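Local structure of SRPBCC family protein (Bacillus thuringiensis serovar konkukian, 3F08) at residues H47-N50 with E54-I57; P78-N83 with I118-G123; Q19-F24 with S86-K91; L31-S36 with L129-H134. The protein is of unknown function but has the helix-grip fold of the polyketide cyclase and lipid-transport family and may bind a small hydrophobic ligand, as relatives do. The protein carries 5 engineered substitutions. One frame throughout, in Å; residues are numbered along the deposited sequence.

Contact 1 of 4, residues H47-N50 with E54-I57; sequences HLAN and ETII. Engineered in segment 54-57: Glu54 (natural residue Asp).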
# COMPACT_ATOMS: atom_id res chain seq x y z
N HIS B 47 -0.91 7.00 -11.27
CA HIS B 47 -0.94 7.49 -12.64
C HIS B 47 0.37 8.21 -12.86
O HIS B 47 0.62 9.26 -12.27
CB HIS B 47 -2.11 8.46 -12.85
CG HIS B 47 -3.45 7.79 -12.87
ND1 HIS B 47 -3.97 7.13 -11.77
CD2 HIS B 47 -4.36 7.66 -13.85
CE1 HIS B 47 -5.15 6.62 -12.09
NE2 HIS B 47 -5.41 6.93 -13.34
N LEU B 48 1.21 7.64 -13.70
CA LEU B 48 2.51 8.20 -14.00
C LEU B 48 2.51 8.91 -15.34
O LEU B 48 2.11 8.34 -16.35
CB LEU B 48 3.56 7.09 -14.02
CG LEU B 48 3.48 6.11 -12.85
CD1 LEU B 48 4.42 4.94 -13.11
CD2 LEU B 48 3.82 6.84 -11.56
N ALA B 49 2.97 10.15 -15.34
CA ALA B 49 3.02 10.90 -16.59
C ALA B 49 4.47 11.08 -17.02
O ALA B 49 5.32 11.43 -16.21
CB ALA B 49 2.37 12.26 -16.41
N ASN B 50 4.76 10.80 -18.29
CA ASN B 50 6.11 10.99 -18.79
C ASN B 50 6.11 12.39 -19.41
O ASN B 50 5.06 13.01 -19.51
CB ASN B 50 6.47 9.93 -19.84
CG ASN B 50 5.57 9.97 -21.06
OD1 ASN B 50 5.72 9.16 -21.98
ND2 ASN B 50 4.64 10.92 -21.08
N GLU B 54 1.85 11.49 -21.85
CA GLU B 54 1.25 10.17 -21.87
C GLU B 54 1.30 9.63 -20.45
O GLU B 54 2.32 9.75 -19.77
CB GLU B 54 2.01 9.24 -22.81
CG GLU B 54 1.27 7.94 -23.07
CD GLU B 54 2.02 7.02 -24.01
OE1 GLU B 54 2.37 7.48 -25.12
OE2 GLU B 54 2.24 5.85 -23.64
N THR B 55 0.21 9.01 -20.01
CA THR B 55 0.16 8.51 -18.65
C THR B 55 0.07 7.00 -18.54
O THR B 55 -0.71 6.35 -19.24
CB THR B 55 -1.02 9.17 -17.91
OG1 THR B 55 -0.89 10.60 -18.01
CG2 THR B 55 -1.02 8.79 -16.43
N ILE B 56 0.89 6.45 -17.65
CA ILE B 56 0.94 5.02 -17.39
C ILE B 56 0.19 4.77 -16.09
O ILE B 56 0.30 5.56 -15.14
CB ILE B 56 2.39 4.53 -17.23
CG1 ILE B 56 3.12 4.63 -18.58
CG2 ILE B 56 2.42 3.11 -16.71
CD1 ILE B 56 4.58 4.20 -18.50
N ILE B 57 -0.58 3.70 -16.03
CA ILE B 57 -1.35 3.39 -14.84
C ILE B 57 -0.88 2.05 -14.26
O ILE B 57 -0.87 1.03 -14.95
CB ILE B 57 -2.85 3.33 -15.16
CG1 ILE B 57 -3.29 4.66 -15.78
CG2 ILE B 57 -3.65 3.04 -13.91
CD1 ILE B 57 -4.78 4.73 -16.11
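His47 and Ile57 lie side by side on one face of a beta hairpin, pointing the same way. Ile57 brings its CG1 over the imidazole, 4.1 Å from the ring centroid of His47 and 29° off the normal, an off-centre CH-pi contact, while Ile57 CD1 lies 3.6 Å from His47 NE2. The ring reaches them because His47 CG sits anti to its own carbonyl carbon (chi1 -72°). Thr55 CG2 approaches the same ring at its edge and packs 3.8 Å from His47 CB. Leu48 and Ile56 turn to the other face, their CB atoms 4.3 Å apart, as the hydrogen-bonded pair of this antiparallel register: Leu48 N to Ile56 O is 2.7 Å and nearly straight, with a matching bond from Ile56 N to Leu48 O. Beta-branched Thr55, Ile56 and Ile57 favour the extended strand. Asn50 N continues the ladder, donating 3.0 Å to the carbonyl O of Glu54, an engineered residue, and the Asn50 amide lies across that side chain, ND2 3.6 Å from Glu54 CB. The turn between the strands probably corresponds in topology to the gate loop of PYR/PYL receptors. In the sheet, strand 45-49 lies between strands 36-40 and 55-64; His47 bonds through its backbone to Lys38.

Contact 2 of 4, residues P78-N83 with I118-G123; sequences PFPVTN and INLVHG. Engineered in segment 118-123: Val121 (natural residue Phe).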
# COMPACT_ATOMS: atom_id res chain seq x y z
N PRO B 78 2.46 1.17 -22.63
CA PRO B 78 2.87 0.87 -24.01
C PRO B 78 3.98 -0.17 -24.13
O PRO B 78 4.80 -0.10 -25.04
CB PRO B 78 3.31 2.23 -24.53
CG PRO B 78 4.02 2.78 -23.33
CD PRO B 78 3.09 2.43 -22.18
N PHE B 79 4.02 -1.13 -23.21
CA PHE B 79 5.05 -2.16 -23.26
C PHE B 79 4.47 -3.46 -23.79
O PHE B 79 3.37 -3.85 -23.41
CB PHE B 79 5.65 -2.37 -21.87
CG PHE B 79 6.17 -1.11 -21.24
CD1 PHE B 79 7.04 -0.28 -21.95
CD2 PHE B 79 5.77 -0.74 -19.96
CE1 PHE B 79 7.52 0.91 -21.38
CE2 PHE B 79 6.24 0.44 -19.38
CZ PHE B 79 7.11 1.27 -20.09
N PRO B 80 5.20 -4.15 -24.69
CA PRO B 80 4.74 -5.41 -25.28
C PRO B 80 4.76 -6.61 -24.34
O PRO B 80 5.38 -7.63 -24.63
CB PRO B 80 5.69 -5.59 -26.46
CG PRO B 80 6.97 -5.03 -25.93
CD PRO B 80 6.51 -3.75 -25.25
N VAL B 81 4.07 -6.49 -23.22
CA VAL B 81 4.01 -7.58 -22.25
C VAL B 81 2.66 -7.61 -21.59
O VAL B 81 1.97 -6.59 -21.52
CB VAL B 81 5.08 -7.42 -21.15
CG1 VAL B 81 6.48 -7.52 -21.74
CG2 VAL B 81 4.89 -6.09 -20.43
N THR B 82 2.28 -8.78 -21.10
CA THR B 82 1.02 -8.96 -20.40
C THR B 82 1.34 -9.77 -19.15
O THR B 82 2.45 -10.27 -19.00
CB THR B 82 -0.01 -9.70 -21.28
OG1 THR B 82 -1.26 -9.74 -20.60
CG2 THR B 82 0.45 -11.12 -21.57
N ASN B 83 0.38 -9.89 -18.24
CA ASN B 83 0.61 -10.64 -17.00
C ASN B 83 1.83 -10.07 -16.28
O ASN B 83 2.59 -10.80 -15.65
CB ASN B 83 0.84 -12.12 -17.30
CG ASN B 83 -0.32 -12.76 -18.03
OD1 ASN B 83 -1.47 -12.69 -17.59
ND2 ASN B 83 -0.03 -13.39 -19.17
N ILE B 118 12.48 -9.08 -22.29
CA ILE B 118 13.42 -9.15 -21.19
C ILE B 118 14.41 -7.98 -21.23
O ILE B 118 14.65 -7.33 -20.22
CB ILE B 118 14.17 -10.50 -21.21
CG1 ILE B 118 13.26 -11.59 -20.65
CG2 ILE B 118 15.48 -10.39 -20.43
CD1 ILE B 118 13.77 -13.00 -20.92
N ASN B 119 14.97 -7.71 -22.41
CA ASN B 119 15.93 -6.62 -22.57
C ASN B 119 15.29 -5.26 -22.31
O ASN B 119 15.90 -4.38 -21.72
CB ASN B 119 16.54 -6.65 -23.98
CG ASN B 119 17.53 -5.52 -24.21
OD1 ASN B 119 18.43 -5.29 -23.41
ND2 ASN B 119 17.37 -4.81 -25.32
N LEU B 120 14.04 -5.10 -22.74
CA LEU B 120 13.33 -3.85 -22.54
C LEU B 120 13.03 -3.63 -21.05
O LEU B 120 13.26 -2.55 -20.52
CB LEU B 120 12.01 -3.86 -23.32
CG LEU B 120 11.02 -2.75 -22.94
CD1 LEU B 120 11.58 -1.39 -23.34
CD2 LEU B 120 9.70 -3.01 -23.64
N VAL B 121 12.51 -4.65 -20.40
CA VAL B 121 12.20 -4.56 -18.98
C VAL B 121 13.47 -4.36 -18.15
O VAL B 121 13.53 -3.50 -17.28
CB VAL B 121 11.45 -5.81 -18.50
CG1 VAL B 121 11.22 -5.75 -17.00
CG2 VAL B 121 10.10 -5.90 -19.22
N HIS B 122 14.50 -5.15 -18.44
CA HIS B 122 15.76 -5.03 -17.72
C HIS B 122 16.33 -3.62 -17.91
O HIS B 122 16.89 -3.04 -16.99
CB HIS B 122 16.76 -6.08 -18.20
CG HIS B 122 18.03 -6.13 -17.40
ND1 HIS B 122 19.06 -5.24 -17.58
CD2 HIS B 122 18.42 -6.97 -16.41
CE1 HIS B 122 20.03 -5.52 -16.74
NE2 HIS B 122 19.67 -6.56 -16.01
N GLY B 123 16.17 -3.09 -19.12
CA GLY B 123 16.66 -1.75 -19.41
C GLY B 123 15.95 -0.70 -18.56
O GLY B 123 16.55 0.28 -18.13
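Phe79 O accepts a 2.7 Å hydrogen bond from Val81 N, closing an inverse gamma turn centred on Pro80, and this tight bend offers Phe79 and Pro80 to Leu120 on the helix. Proline suits the centre of the turn: its ring holds phi near -73°, and the turn's bond uses the N-H of Val81, so the missing N-H of Pro80 costs nothing. The contact itself is wholly apolar and small, with one methyl group doing the touching. Leu120 CD2 lies 3.6 Å from Pro80 CD, and Pro80 CG is somewhat farther from it. The same methyl meets Phe79 obliquely, 4.2 Å from CD1, the two side chains crossing at about a right angle. Leu120 gets there with CG anti to its backbone N (chi1 166°), and leucine is long enough to carry CD2 out to the proline ring and the phenyl together. The bend corresponds in topology to the latch loop of PYR/PYL receptors; whether it moves here is not known. Phe79 also touches Ile124 and Val81 touches Ala117, so helix 114-137 passes over the chain where it enters strand 81-92, while Pro80 pairs through its backbone with Val110 beyond strand 99-109.

Contact 3 of 4, residues Q19-F24 with S86-K91; sequences QLIGGF and STIQVK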
# COMPACT_ATOMS: atom_id res chain seq x y z
N GLN B 19 13.07 5.18 2.50
CA GLN B 19 12.34 6.42 2.79
C GLN B 19 12.06 7.11 1.46
O GLN B 19 10.96 7.60 1.22
CB GLN B 19 13.19 7.37 3.65
CG GLN B 19 12.52 7.83 4.95
CD GLN B 19 11.10 8.34 4.77
OE1 GLN B 19 10.86 9.39 4.15
NE2 GLN B 19 10.14 7.60 5.31
N LEU B 20 13.07 7.13 0.61
CA LEU B 20 13.00 7.76 -0.71
C LEU B 20 12.09 7.02 -1.69
O LEU B 20 11.19 7.63 -2.29
CB LEU B 20 14.41 7.85 -1.31
CG LEU B 20 14.83 8.96 -2.27
CD1 LEU B 20 15.48 8.37 -3.50
CD2 LEU B 20 13.64 9.80 -2.67
N ILE B 21 12.30 5.72 -1.85
CA ILE B 21 11.54 4.95 -2.83
C ILE B 21 10.34 4.12 -2.36
O ILE B 21 9.59 3.60 -3.18
CB ILE B 21 12.48 4.02 -3.62
CG1 ILE B 21 12.92 2.84 -2.75
CG2 ILE B 21 13.72 4.80 -4.05
CD1 ILE B 21 13.73 1.79 -3.49
N GLY B 22 10.17 3.98 -1.05
CA GLY B 22 9.06 3.19 -0.52
C GLY B 22 7.66 3.68 -0.88
O GLY B 22 6.71 2.89 -0.90
N GLY B 23 7.53 4.98 -1.13
CA GLY B 23 6.23 5.54 -1.48
C GLY B 23 5.80 5.14 -2.87
O GLY B 23 6.54 5.32 -3.84
N PHE B 24 4.59 4.60 -2.98
CA PHE B 24 4.09 4.17 -4.27
C PHE B 24 3.93 5.37 -5.21
O PHE B 24 4.10 5.24 -6.42
CB PHE B 24 2.76 3.44 -4.09
CG PHE B 24 2.32 2.67 -5.30
CD1 PHE B 24 3.17 1.74 -5.90
CD2 PHE B 24 1.06 2.86 -5.84
CE1 PHE B 24 2.77 1.00 -7.02
CE2 PHE B 24 0.63 2.14 -6.96
CZ PHE B 24 1.49 1.21 -7.55
N SER B 86 5.79 -6.73 -10.98
CA SER B 86 7.13 -6.25 -10.69
C SER B 86 7.30 -5.95 -9.21
O SER B 86 6.38 -5.45 -8.56
CB SER B 86 7.43 -4.99 -11.51
OG SER B 86 8.77 -4.57 -11.32
N THR B 87 8.47 -6.26 -8.68
CA THR B 87 8.74 -6.01 -7.28
C THR B 87 10.07 -5.28 -7.12
O THR B 87 11.07 -5.65 -7.75
CB THR B 87 8.82 -7.32 -6.48
OG1 THR B 87 7.56 -7.99 -6.52
CG2 THR B 87 9.19 -7.04 -5.01
N ILE B 88 10.08 -4.23 -6.32
CA ILE B 88 11.31 -3.51 -6.05
C ILE B 88 11.51 -3.68 -4.56
O ILE B 88 10.58 -3.49 -3.77
CB ILE B 88 11.20 -2.02 -6.45
CG1 ILE B 88 12.50 -1.30 -6.12
CG2 ILE B 88 10.02 -1.38 -5.77
CD1 ILE B 88 12.64 0.06 -6.83
N GLN B 89 12.72 -4.06 -4.16
CA GLN B 89 12.99 -4.28 -2.75
C GLN B 89 14.33 -3.71 -2.33
O GLN B 89 15.30 -3.73 -3.08
CB GLN B 89 12.96 -5.78 -2.43
CG GLN B 89 13.26 -6.10 -0.97
CD GLN B 89 13.01 -7.56 -0.63
OE1 GLN B 89 13.30 -8.46 -1.43
NE2 GLN B 89 12.47 -7.81 0.55
N VAL B 90 14.38 -3.20 -1.10
CA VAL B 90 15.60 -2.63 -0.55
C VAL B 90 16.15 -3.61 0.48
O VAL B 90 15.64 -3.69 1.59
CB VAL B 90 15.31 -1.28 0.13
CG1 VAL B 90 16.57 -0.73 0.76
CG2 VAL B 90 14.75 -0.29 -0.89
N LYS B 91 17.17 -4.36 0.09
CA LYS B 91 17.79 -5.33 0.98
C LYS B 91 19.00 -4.72 1.69
O LYS B 91 19.50 -3.67 1.31
CB LYS B 91 18.23 -6.56 0.19
CG LYS B 91 17.08 -7.27 -0.50
CD LYS B 91 17.54 -8.55 -1.20
CE LYS B 91 16.33 -9.36 -1.66
NZ LYS B 91 16.72 -10.65 -2.30
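Helix 14-21 comes up to segment 86-91 of strand 81-92 at Ile21, where the strand's alternation turns Ile88 and Val90 toward the helix and Gln89 away from it. The meeting is made by the long branch of a single isoleucine. Ile21 CD1 presses against Val90 CG2 at 3.5 Å, tighter than an ordinary methyl contact, and lies 3.9 Å from Ile88 CD1. Ile21 thus bridges two residues that are neighbours on one side of the strand, crossing each of their side chains at a slant. To do so it holds CG1 between the backbone N and the carbonyl carbon (chi1 74°), a crowded setting that swings CD1 down onto the sheet. Beta-branched residues suit an extended strand, and here they supply a close-fitting apolar surface. This belongs to the helix-grip fold of the Bet v 1-like clan, in which a curved antiparallel sheet wraps round the long C-terminal helix; here the short helix after the first strand lies against one end. Trp30 packs against both Ile21 and Ile88, and Leu132 of helix 114-137 meets Ile21 as well. Val90 also touches Thr14, Val17 and Trp18 of the short helix. At Gln19, the backbone O receives a hydrogen bond from Arg44 NH2 of the second subunit.

Contact 4 of 4, residues L31-S36 with L129-H134; sequences LPYIPS and LKALQH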
# COMPACT_ATOMS: atom_id res chain seq x y z
N LEU B 31 13.02 9.48 -10.04
CA LEU B 31 13.03 9.16 -11.47
C LEU B 31 12.77 10.46 -12.23
O LEU B 31 11.64 10.95 -12.29
CB LEU B 31 11.93 8.15 -11.78
CG LEU B 31 12.29 6.73 -12.23
CD1 LEU B 31 13.38 6.17 -11.37
CD2 LEU B 31 11.05 5.85 -12.17
N PRO B 32 13.82 11.04 -12.83
CA PRO B 32 13.72 12.29 -13.60
C PRO B 32 12.76 12.27 -14.79
O PRO B 32 12.14 13.29 -15.11
CB PRO B 32 15.16 12.54 -14.04
CG PRO B 32 15.96 11.94 -12.90
CD PRO B 32 15.22 10.63 -12.69
N TYR B 33 12.62 11.13 -15.45
CA TYR B 33 11.75 11.04 -16.62
C TYR B 33 10.27 10.84 -16.29
O TYR B 33 9.45 10.66 -17.18
CB TYR B 33 12.25 9.94 -17.55
CG TYR B 33 12.89 8.79 -16.82
CD1 TYR B 33 12.14 7.69 -16.41
CD2 TYR B 33 14.26 8.79 -16.54
CE1 TYR B 33 12.73 6.61 -15.75
CE2 TYR B 33 14.86 7.72 -15.88
CZ TYR B 33 14.10 6.64 -15.50
OH TYR B 33 14.70 5.56 -14.89
N ILE B 34 9.95 10.86 -15.00
CA ILE B 34 8.57 10.74 -14.54
C ILE B 34 8.28 12.03 -13.77
O ILE B 34 8.31 12.04 -12.54
CB ILE B 34 8.38 9.57 -13.56
CG1 ILE B 34 8.90 8.27 -14.18
CG2 ILE B 34 6.90 9.43 -13.22
CD1 ILE B 34 8.15 7.84 -15.42
N PRO B 35 8.00 13.13 -14.49
CA PRO B 35 7.73 14.43 -13.86
C PRO B 35 6.65 14.42 -12.77
O PRO B 35 6.82 15.03 -11.72
CB PRO B 35 7.32 15.32 -15.05
CG PRO B 35 7.93 14.64 -16.23
CD PRO B 35 7.73 13.18 -15.94
N SER B 36 5.54 13.74 -13.03
CA SER B 36 4.47 13.74 -12.05
C SER B 36 3.78 12.39 -11.85
O SER B 36 3.78 11.54 -12.74
CB SER B 36 3.43 14.80 -12.44
OG SER B 36 2.38 14.87 -11.49
N LEU B 129 17.59 2.31 -11.49
CA LEU B 129 18.55 2.15 -10.41
C LEU B 129 19.73 3.09 -10.58
O LEU B 129 20.32 3.53 -9.60
CB LEU B 129 19.03 0.70 -10.33
CG LEU B 129 17.94 -0.32 -9.96
CD1 LEU B 129 18.58 -1.69 -9.77
CD2 LEU B 129 17.22 0.11 -8.69
N LYS B 130 20.10 3.39 -11.82
CA LYS B 130 21.19 4.33 -12.05
C LYS B 130 20.69 5.71 -11.61
O LYS B 130 21.45 6.51 -11.05
CB LYS B 130 21.59 4.36 -13.53
CG LYS B 130 22.34 3.11 -13.99
CD LYS B 130 22.71 3.19 -15.46
CE LYS B 130 23.45 1.93 -15.93
NZ LYS B 130 23.66 1.94 -17.40
N ALA B 131 19.41 5.96 -11.86
CA ALA B 131 18.79 7.23 -11.48
C ALA B 131 18.75 7.31 -9.96
O ALA B 131 18.97 8.37 -9.38
CB ALA B 131 17.38 7.33 -12.07
N LEU B 132 18.48 6.18 -9.31
CA LEU B 132 18.44 6.15 -7.85
C LEU B 132 19.83 6.43 -7.28
O LEU B 132 19.97 7.12 -6.27
CB LEU B 132 17.95 4.77 -7.37
CG LEU B 132 17.88 4.54 -5.85
CD1 LEU B 132 16.97 5.57 -5.21
CD2 LEU B 132 17.39 3.12 -5.56
N GLN B 133 20.86 5.89 -7.93
CA GLN B 133 22.24 6.10 -7.48
C GLN B 133 22.56 7.58 -7.61
O GLN B 133 23.17 8.17 -6.72
CB GLN B 133 23.23 5.29 -8.34
CG GLN B 133 24.68 5.33 -7.83
CD GLN B 133 24.91 4.48 -6.57
OE1 GLN B 133 25.57 3.43 -6.63
NE2 GLN B 133 24.38 4.93 -5.44
N HIS B 134 22.14 8.17 -8.72
CA HIS B 134 22.38 9.58 -8.96
C HIS B 134 21.72 10.44 -7.88
O HIS B 134 22.30 11.42 -7.41
CB HIS B 134 21.86 9.98 -10.34
CG HIS B 134 21.94 11.45 -10.62
ND1 HIS B 134 20.87 12.29 -10.45
CD2 HIS B 134 22.97 12.22 -11.03
CE1 HIS B 134 21.23 13.53 -10.76
NE2 HIS B 134 22.51 13.51 -11.11
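Leu31, Pro32 and Tyr33, from a type I beta turn spanning Leu31 to Ile34, gather round Ala131 on the long C-terminal helix of this helix-grip fold. The polar bonds are backbone ones and stay within each segment. Ile34 N reaches Leu31 O at 3.2 Å, closing the turn, while His134 N reaches Lys130 O at 2.9 Å, one of the bonds of the helix. Proline is well placed as second residue of the turn, its ring holding phi near -59°, as type I geometry requires. The contacts that cross converge on one methyl group. Two are apolar: Pro32 CD comes to 4.0 Å from Ala131 CB, and Leu31 CD1 to 4.2 Å from the same carbon; the end of the leucine chain bends nearer to the helix than its first bond suggests. Alanine suits the place because its short side chain lets the turn come close to the helix backbone, the alpha carbons of Leu31 and Ala131 lying 6.1 Å apart. Elsewhere round the helix, Leu132 reaches Val17 and Leu20 of helix 14-21, and Leu129 packs on Trp103 of strand 99-109. The phenol end of Tyr33 completes the cluster by a van der Waals approach, its OH 4.3 Å from Ala131 CB.

How the contacts relate
Contact 1 joins two strands within the sheet, contacts 2 and 3 each set strand 81-92 or its approach against a helix, and contact 4 sets a loop against a helix. Along the chain, contact 1 falls within the spans of contacts 3 and 4 and closes before contact 2 opens; contact 2 lies within the span of contact 4, and contacts 2 and 3, like 3 and 4, alternate. Centres of contacts 2 and 3 are about 19 Å apart; contacts 2 and 4 use helix 114-137 at two places along its length, centres about 18 Å apart. Helix 14-21 packs on helix 114-137 between contacts 3 and 4. In relatives this sheet and long helix enclose a ligand cavity; a similar role here is only inferred.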